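Local coordinates for protein CRISPR-associated endoribonuclease Cse3 (PDB 2Y8Y) that cleaves CRISPR transcripts into mature crRNA as an endoribonuclease and retains the crRNA after processing, at residues Leu10-Asn13 and Ala18-Arg21; Ala124-Trp129 and Gln174-Leu179. All coordinates share one frame; numbering follows the deposited sequence.

Contact 1. Residues Leu10-Asn13 and Ala18-Arg21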
ATOM      1  N   LEU A  10     -13.637   1.211   1.384  1.00 15.82           N
ATOM      2  CA  LEU A  10     -14.687   0.217   1.187  1.00 18.67           C
ATOM      3  C   LEU A  10     -14.867  -0.586   2.465  1.00 18.95           C
ATOM      4  O   LEU A  10     -13.900  -1.105   3.018  1.00 18.67           O
ATOM      5  CB  LEU A  10     -14.335  -0.738   0.043  1.00 16.72           C
ATOM      6  CG  LEU A  10     -13.923  -0.145  -1.303  1.00 17.85           C
ATOM      7  CD1 LEU A  10     -13.372  -1.229  -2.218  1.00 21.49           C
ATOM      8  CD2 LEU A  10     -15.081   0.580  -1.982  1.00 18.93           C
ATOM      9  N   VAL A  11     -16.100  -0.680   2.951  1.00 19.41           N
ATOM     10  CA  VAL A  11     -16.387  -1.570   4.067  1.00 23.20           C
ATOM     11  C   VAL A  11     -17.079  -2.801   3.506  1.00 22.96           C
ATOM     12  O   VAL A  11     -18.239  -2.751   3.111  1.00 21.83           O
ATOM     13  CB  VAL A  11     -17.247  -0.892   5.143  1.00 21.90           C
ATOM     14  CG1 VAL A  11     -17.598  -1.884   6.230  1.00 27.21           C
ATOM     15  CG2 VAL A  11     -16.507   0.294   5.734  1.00 23.44           C
ATOM     16  N   LEU A  12     -16.351  -3.907   3.435  1.00 23.40           N
ATOM     17  CA  LEU A  12     -16.887  -5.097   2.786  1.00 24.36           C
ATOM     18  C   LEU A  12     -17.947  -5.817   3.620  1.00 27.06           C
ATOM     19  O   LEU A  12     -17.911  -5.805   4.851  1.00 28.78           O
ATOM     20  CB  LEU A  12     -15.768  -6.050   2.356  1.00 27.73           C
ATOM     21  CG  LEU A  12     -15.195  -5.818   0.947  1.00 27.20           C
ATOM     22  CD1 LEU A  12     -14.675  -4.399   0.768  1.00 23.86           C
ATOM     23  CD2 LEU A  12     -14.107  -6.830   0.629  1.00 26.14           C
ATOM     24  N   ASN A  13     -18.898  -6.428   2.926  1.00 26.04           N
ATOM     25  CA  ASN A  13     -20.017  -7.102   3.565  1.00 27.97           C
ATOM     26  C   ASN A  13     -19.758  -8.597   3.706  1.00 28.31           C
ATOM     27  O   ASN A  13     -19.733  -9.321   2.713  1.00 31.38           O
ATOM     28  CB  ASN A  13     -21.289  -6.855   2.753  1.00 29.96           C
ATOM     29  CG  ASN A  13     -22.510  -7.519   3.354  1.00 34.78           C
ATOM     30  OD1 ASN A  13     -22.524  -7.892   4.530  1.00 35.72           O
ATOM     31  ND2 ASN A  13     -23.548  -7.674   2.543  1.00 40.78           N
ATOM     32  N   ALA A  18     -18.981 -12.939  -2.676  1.00 32.75           N
ATOM     33  CA  ALA A  18     -17.947 -12.274  -3.462  1.00 31.15           C
ATOM     34  C   ALA A  18     -16.966 -11.547  -2.556  1.00 31.43           C
ATOM     35  O   ALA A  18     -15.752 -11.612  -2.757  1.00 27.42           O
ATOM     36  CB  ALA A  18     -18.575 -11.307  -4.448  1.00 30.39           C
ATOM     37  N   ALA A  19     -17.500 -10.849  -1.560  1.00 27.08           N
ATOM     38  CA  ALA A  19     -16.665 -10.138  -0.603  1.00 26.33           C
ATOM     39  C   ALA A  19     -15.774 -11.111   0.166  1.00 25.84           C
ATOM     40  O   ALA A  19     -14.572 -10.883   0.296  1.00 26.11           O
ATOM     41  CB  ALA A  19     -17.523  -9.319   0.351  1.00 30.23           C
ATOM     42  N   ARG A  20     -16.358 -12.201   0.663  1.00 27.93           N
ATOM     43  CA  ARG A  20     -15.588 -13.198   1.407  1.00 26.16           C
ATOM     44  C   ARG A  20     -14.506 -13.829   0.532  1.00 26.46           C
ATOM     45  O   ARG A  20     -13.391 -14.080   0.988  1.00 28.97           O
ATOM     46  CB  ARG A  20     -16.505 -14.276   1.993  1.00 32.34           C
ATOM     47  CG  ARG A  20     -17.434 -13.770   3.078  1.00 34.79           C
ATOM     48  CD  ARG A  20     -18.121 -14.933   3.780  1.00 37.69           C
ATOM     49  NE  ARG A  20     -18.772 -15.831   2.831  1.00 40.30           N
ATOM     50  CZ  ARG A  20     -20.057 -15.764   2.500  1.00 48.33           C
ATOM     51  NH1 ARG A  20     -20.838 -14.838   3.039  1.00 51.40           N
ATOM     52  NH2 ARG A  20     -20.566 -16.625   1.628  1.00 54.62           N
ATOM     53  N   ARG A  21     -14.837 -14.067  -0.732  1.00 25.06           N
ATOM     54  CA  ARG A  21     -13.877 -14.607  -1.691  1.00 25.90           C
ATOM     55  C   ARG A  21     -12.669 -13.688  -1.854  1.00 25.30           C
ATOM     56  O   ARG A  21     -11.524 -14.128  -1.766  1.00 25.63           O
ATOM     57  CB  ARG A  21     -14.543 -14.801  -3.050  1.00 28.12           C
ATOM     58  CG  ARG A  21     -13.588 -15.218  -4.153  1.00 30.75           C
ATOM     59  CD  ARG A  21     -14.166 -14.883  -5.516  1.00 32.13           C
ATOM     60  NE  ARG A  21     -14.360 -13.444  -5.676  1.00 32.83           N
ATOM     61  CZ  ARG A  21     -15.337 -12.890  -6.385  1.00 36.66           C
ATOM     62  NH1 ARG A  21     -16.227 -13.656  -7.006  1.00 39.06           N
ATOM     63  NH2 ARG A  21     -15.427 -11.570  -6.470  1.00 34.07           N
TER
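L12, the last residue of strand 5-12, faces A19 in the first turn of helix 17-24. Their CA atoms lie 6.1 Å apart, the nearest such pair between 10-13 and 18-21. No hydrogen bond joins these two segments. The touch is a tight one made around the A19 methyl. A19 CB stands 3.2 Å from the backbone carbonyl oxygen N13 O. It also meets the side of L12, with L12 CB 4.2 Å from A19 CB. One branch of the leucine reaches further along the helix, and L12 CD2 comes to 4.1 Å from A19 O.

N13 adds its backbone here and uses its amide elsewhere. OD1 accepts from A15 N, an Asx turn that starts the connection to the helix, and ND2 donates to G79 O. At the helix start, A19 N is hydrogen-bonded to S16 OG, and R20 NH1 bonds to P14 O.

The contact packs the end of the first strand against the helix that follows it, the first beta-alpha connection of a ferredoxin-like fold. Strand 5-12 runs between 62-67 and 81-89. L12 also packs on M29 of helix 26-34, V63 of strand 62-67 and A81 of strand 81-89.

Contact 2. Residues Ala124-Trp129 and Gln174-Leu179; sequences AEKVAW and QVQAVL
K126 reaches from helix 123-136 to Q176 and V178, which project from the same face of strand 173-186. The closest CA atoms, K126 and V178, are 8.1 Å apart, so side chains make the whole contact.

The apolar part is the lysine stem. K126 is extended beyond CG, and its chain passes obliquely by the valine. K126 CD lies 4.0 Å from V178 CG2, and K126 CE lies 4.1 Å from the same methyl. With CG1 anti to the backbone N (chi1 -180°), CG2 is the methyl turned to the lysine stem.

The polar part lies at the lysine end. Q176, also extended, comes from the opposite direction. K126 NZ is 2.5 Å from the atom modelled as Q176 NE2, but the amide is probably turned over, so this pair stays doubtful. The firm partner of K126 NZ is D155 OD2, a salt bridge to strand 150-160. The buried ammonium therefore has an acidic partner, which would probably keep it charged.

Helix 123-136 covers one face of the antiparallel sheet, consistent with a ferredoxin-like fold. W129 lies on A105 and P107 of strand 98-110. Strand 173-186 pairs with 98-110 and with 150-160.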
ATOM      1  N   ALA A 124      15.590  -6.843  11.940  1.00 14.66           N
ATOM      2  CA  ALA A 124      16.606  -5.831  11.642  1.00 14.55           C
ATOM      3  C   ALA A 124      16.684  -5.567  10.135  1.00 14.59           C
ATOM      4  O   ALA A 124      16.762  -4.412   9.695  1.00 13.75           O
ATOM      5  CB  ALA A 124      17.972  -6.248  12.180  1.00 17.58           C
ATOM      6  N   GLU A 125      16.662  -6.626   9.338  1.00 12.54           N
ATOM      7  CA  GLU A 125      16.749  -6.471   7.887  1.00 10.99           C
ATOM      8  C   GLU A 125      15.506  -5.761   7.360  1.00 12.50           C
ATOM      9  O   GLU A 125      15.589  -4.931   6.443  1.00 11.45           O
ATOM     10  CB  GLU A 125      16.903  -7.833   7.207  1.00 13.75           C
ATOM     11  CG  GLU A 125      18.282  -8.444   7.407  1.00 13.49           C
ATOM     12  CD  GLU A 125      18.341  -9.916   7.080  1.00 21.55           C
ATOM     13  OE1 GLU A 125      17.287 -10.577   6.975  1.00 18.34           O
ATOM     14  OE2 GLU A 125      19.472 -10.434   6.953  1.00 29.95           O
ATOM     15  N   LYS A 126      14.349  -6.079   7.939  1.00 10.90           N
ATOM     16  CA  LYS A 126      13.090  -5.476   7.512  1.00 12.08           C
ATOM     17  C   LYS A 126      13.050  -3.975   7.792  1.00 11.88           C
ATOM     18  O   LYS A 126      12.653  -3.196   6.918  1.00 10.00           O
ATOM     19  CB  LYS A 126      11.915  -6.194   8.172  1.00 12.11           C
ATOM     20  CG  LYS A 126      11.743  -7.612   7.647  1.00 11.92           C
ATOM     21  CD  LYS A 126      10.937  -8.510   8.556  1.00 12.44           C
ATOM     22  CE  LYS A 126      10.772  -9.875   7.914  1.00 12.64           C
ATOM     23  NZ  LYS A 126      10.221 -10.859   8.867  1.00 14.13           N
ATOM     24  N   VAL A 127      13.493  -3.576   8.984  1.00 11.84           N
ATOM     25  CA  VAL A 127      13.593  -2.157   9.336  1.00 13.29           C
ATOM     26  C   VAL A 127      14.626  -1.428   8.470  1.00 12.61           C
ATOM     27  O   VAL A 127      14.371  -0.319   7.996  1.00 12.64           O
ATOM     28  CB  VAL A 127      13.891  -1.964  10.829  1.00 13.83           C
ATOM     29  CG1 VAL A 127      14.202  -0.500  11.123  1.00 16.47           C
ATOM     30  CG2 VAL A 127      12.691  -2.419  11.650  1.00 15.07           C
ATOM     31  N   ALA A 128      15.776  -2.051   8.233  1.00 11.30           N
ATOM     32  CA  ALA A 128      16.792  -1.435   7.381  1.00  9.42           C
ATOM     33  C   ALA A 128      16.261  -1.230   5.965  1.00 11.38           C
ATOM     34  O   ALA A 128      16.540  -0.211   5.321  1.00 11.00           O
ATOM     35  CB  ALA A 128      18.075  -2.277   7.371  1.00 12.38           C
ATOM     36  N   TRP A 129      15.511  -2.210   5.477  1.00 11.14           N
ATOM     37  CA  TRP A 129      14.896  -2.112   4.169  1.00  9.43           C
ATOM     38  C   TRP A 129      13.957  -0.902   4.135  1.00  9.76           C
ATOM     39  O   TRP A 129      14.018  -0.079   3.215  1.00  9.62           O
ATOM     40  CB  TRP A 129      14.130  -3.401   3.855  1.00  9.99           C
ATOM     41  CG  TRP A 129      13.390  -3.398   2.530  1.00 10.02           C
ATOM     42  CD1 TRP A 129      13.902  -3.772   1.325  1.00 11.03           C
ATOM     43  CD2 TRP A 129      12.024  -3.035   2.288  1.00  9.67           C
ATOM     44  NE1 TRP A 129      12.949  -3.666   0.345  1.00 10.79           N
ATOM     45  CE2 TRP A 129      11.778  -3.218   0.912  1.00 10.41           C
ATOM     46  CE3 TRP A 129      10.983  -2.559   3.101  1.00 10.29           C
ATOM     47  CZ2 TRP A 129      10.544  -2.946   0.319  1.00 11.17           C
ATOM     48  CZ3 TRP A 129       9.738  -2.294   2.509  1.00 10.88           C
ATOM     49  CH2 TRP A 129       9.538  -2.488   1.132  1.00 10.92           C
ATOM     50  N   GLN A 174       3.141 -18.130  -0.796  1.00 32.33           N
ATOM     51  CA  GLN A 174       3.084 -17.368   0.439  1.00 27.10           C
ATOM     52  C   GLN A 174       3.945 -16.125   0.322  1.00 22.75           C
ATOM     53  O   GLN A 174       5.117 -16.199  -0.027  1.00 23.42           O
ATOM     54  CB  GLN A 174       3.537 -18.221   1.617  1.00 26.61           C
ATOM     55  CG  GLN A 174       2.576 -19.347   1.935  1.00 38.52           C
ATOM     56  CD  GLN A 174       3.262 -20.525   2.583  1.00 47.40           C
ATOM     57  OE1 GLN A 174       4.439 -20.790   2.332  1.00 49.51           O
ATOM     58  NE2 GLN A 174       2.530 -21.242   3.423  1.00 50.43           N
ATOM     59  N   VAL A 175       3.342 -14.978   0.603  1.00 15.67           N
ATOM     60  CA  VAL A 175       4.020 -13.697   0.470  1.00 15.80           C
ATOM     61  C   VAL A 175       4.107 -13.055   1.839  1.00 14.03           C
ATOM     62  O   VAL A 175       3.089 -12.814   2.478  1.00 16.59           O
ATOM     63  CB  VAL A 175       3.259 -12.770  -0.491  1.00 17.31           C
ATOM     64  CG1 VAL A 175       3.959 -11.424  -0.604  1.00 18.67           C
ATOM     65  CG2 VAL A 175       3.113 -13.439  -1.850  1.00 21.98           C
ATOM     66  N   GLN A 176       5.325 -12.800   2.300  1.00 13.52           N
ATOM     67  CA  GLN A 176       5.502 -12.196   3.615  1.00 11.64           C
ATOM     68  C   GLN A 176       4.992 -10.759   3.639  1.00 11.76           C
ATOM     69  O   GLN A 176       5.352  -9.935   2.793  1.00 13.87           O
ATOM     70  CB  GLN A 176       6.969 -12.283   4.060  1.00 13.18           C
ATOM     71  CG  GLN A 176       7.135 -11.800   5.477  1.00 13.29           C
ATOM     72  CD  GLN A 176       8.448 -12.168   6.096  1.00 12.97           C
ATOM     73  OE1 GLN A 176       9.368 -12.645   5.428  1.00 17.38           O
ATOM     74  NE2 GLN A 176       8.538 -11.965   7.394  1.00 13.72           N
ATOM     75  N   ALA A 177       4.146 -10.464   4.621  1.00 11.37           N
ATOM     76  CA  ALA A 177       3.524  -9.155   4.731  1.00 11.00           C
ATOM     77  C   ALA A 177       3.871  -8.562   6.086  1.00 12.05           C
ATOM     78  O   ALA A 177       3.487  -9.099   7.130  1.00 12.26           O
ATOM     79  CB  ALA A 177       2.017  -9.283   4.570  1.00 11.50           C
ATOM     80  N   VAL A 178       4.600  -7.452   6.057  1.00 10.36           N
ATOM     81  CA  VAL A 178       5.089  -6.804   7.256  1.00 10.41           C
ATOM     82  C   VAL A 178       4.396  -5.454   7.364  1.00  9.48           C
ATOM     83  O   VAL A 178       4.509  -4.617   6.449  1.00 10.13           O
ATOM     84  CB  VAL A 178       6.612  -6.607   7.166  1.00  9.14           C
ATOM     85  CG1 VAL A 178       7.141  -5.932   8.420  1.00 11.62           C
ATOM     86  CG2 VAL A 178       7.299  -7.933   6.967  1.00 10.14           C
ATOM     87  N   LEU A 179       3.659  -5.249   8.453  1.00  9.64           N
ATOM     88  CA  LEU A 179       2.933  -4.010   8.682  1.00  9.28           C
ATOM     89  C   LEU A 179       3.748  -3.064   9.556  1.00 11.24           C
ATOM     90  O   LEU A 179       3.934  -3.314  10.755  1.00 11.70           O
ATOM     91  CB  LEU A 179       1.577  -4.305   9.336  1.00 11.48           C
ATOM     92  CG  LEU A 179       0.692  -3.087   9.598  1.00 10.80           C
ATOM     93  CD1 LEU A 179       0.334  -2.372   8.293  1.00 11.91           C
ATOM     94  CD2 LEU A 179      -0.560  -3.542  10.313  1.00 12.47           C
TER

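In the fold
Contacts 1 and 2 belong to two separate antiparallel sheets of the chain. Contact 1 lies on the four-stranded sheet that includes strand 5-12, and contact 2 on the larger sheet that includes strand 173-186. Their centres are 27 Å apart, their nearest atoms about 15 Å, and they do not touch. In sequence, contact 1 closes before contact 2 opens. Each sets a helix against a strand, the first locally and the second across 44 intervening residues. Both lie away from Y27, inferred to stabilise the transition state. Contact 2 is nearer the bound RNA, about 5 Å between nearest atoms against about 10 Å for contact 1.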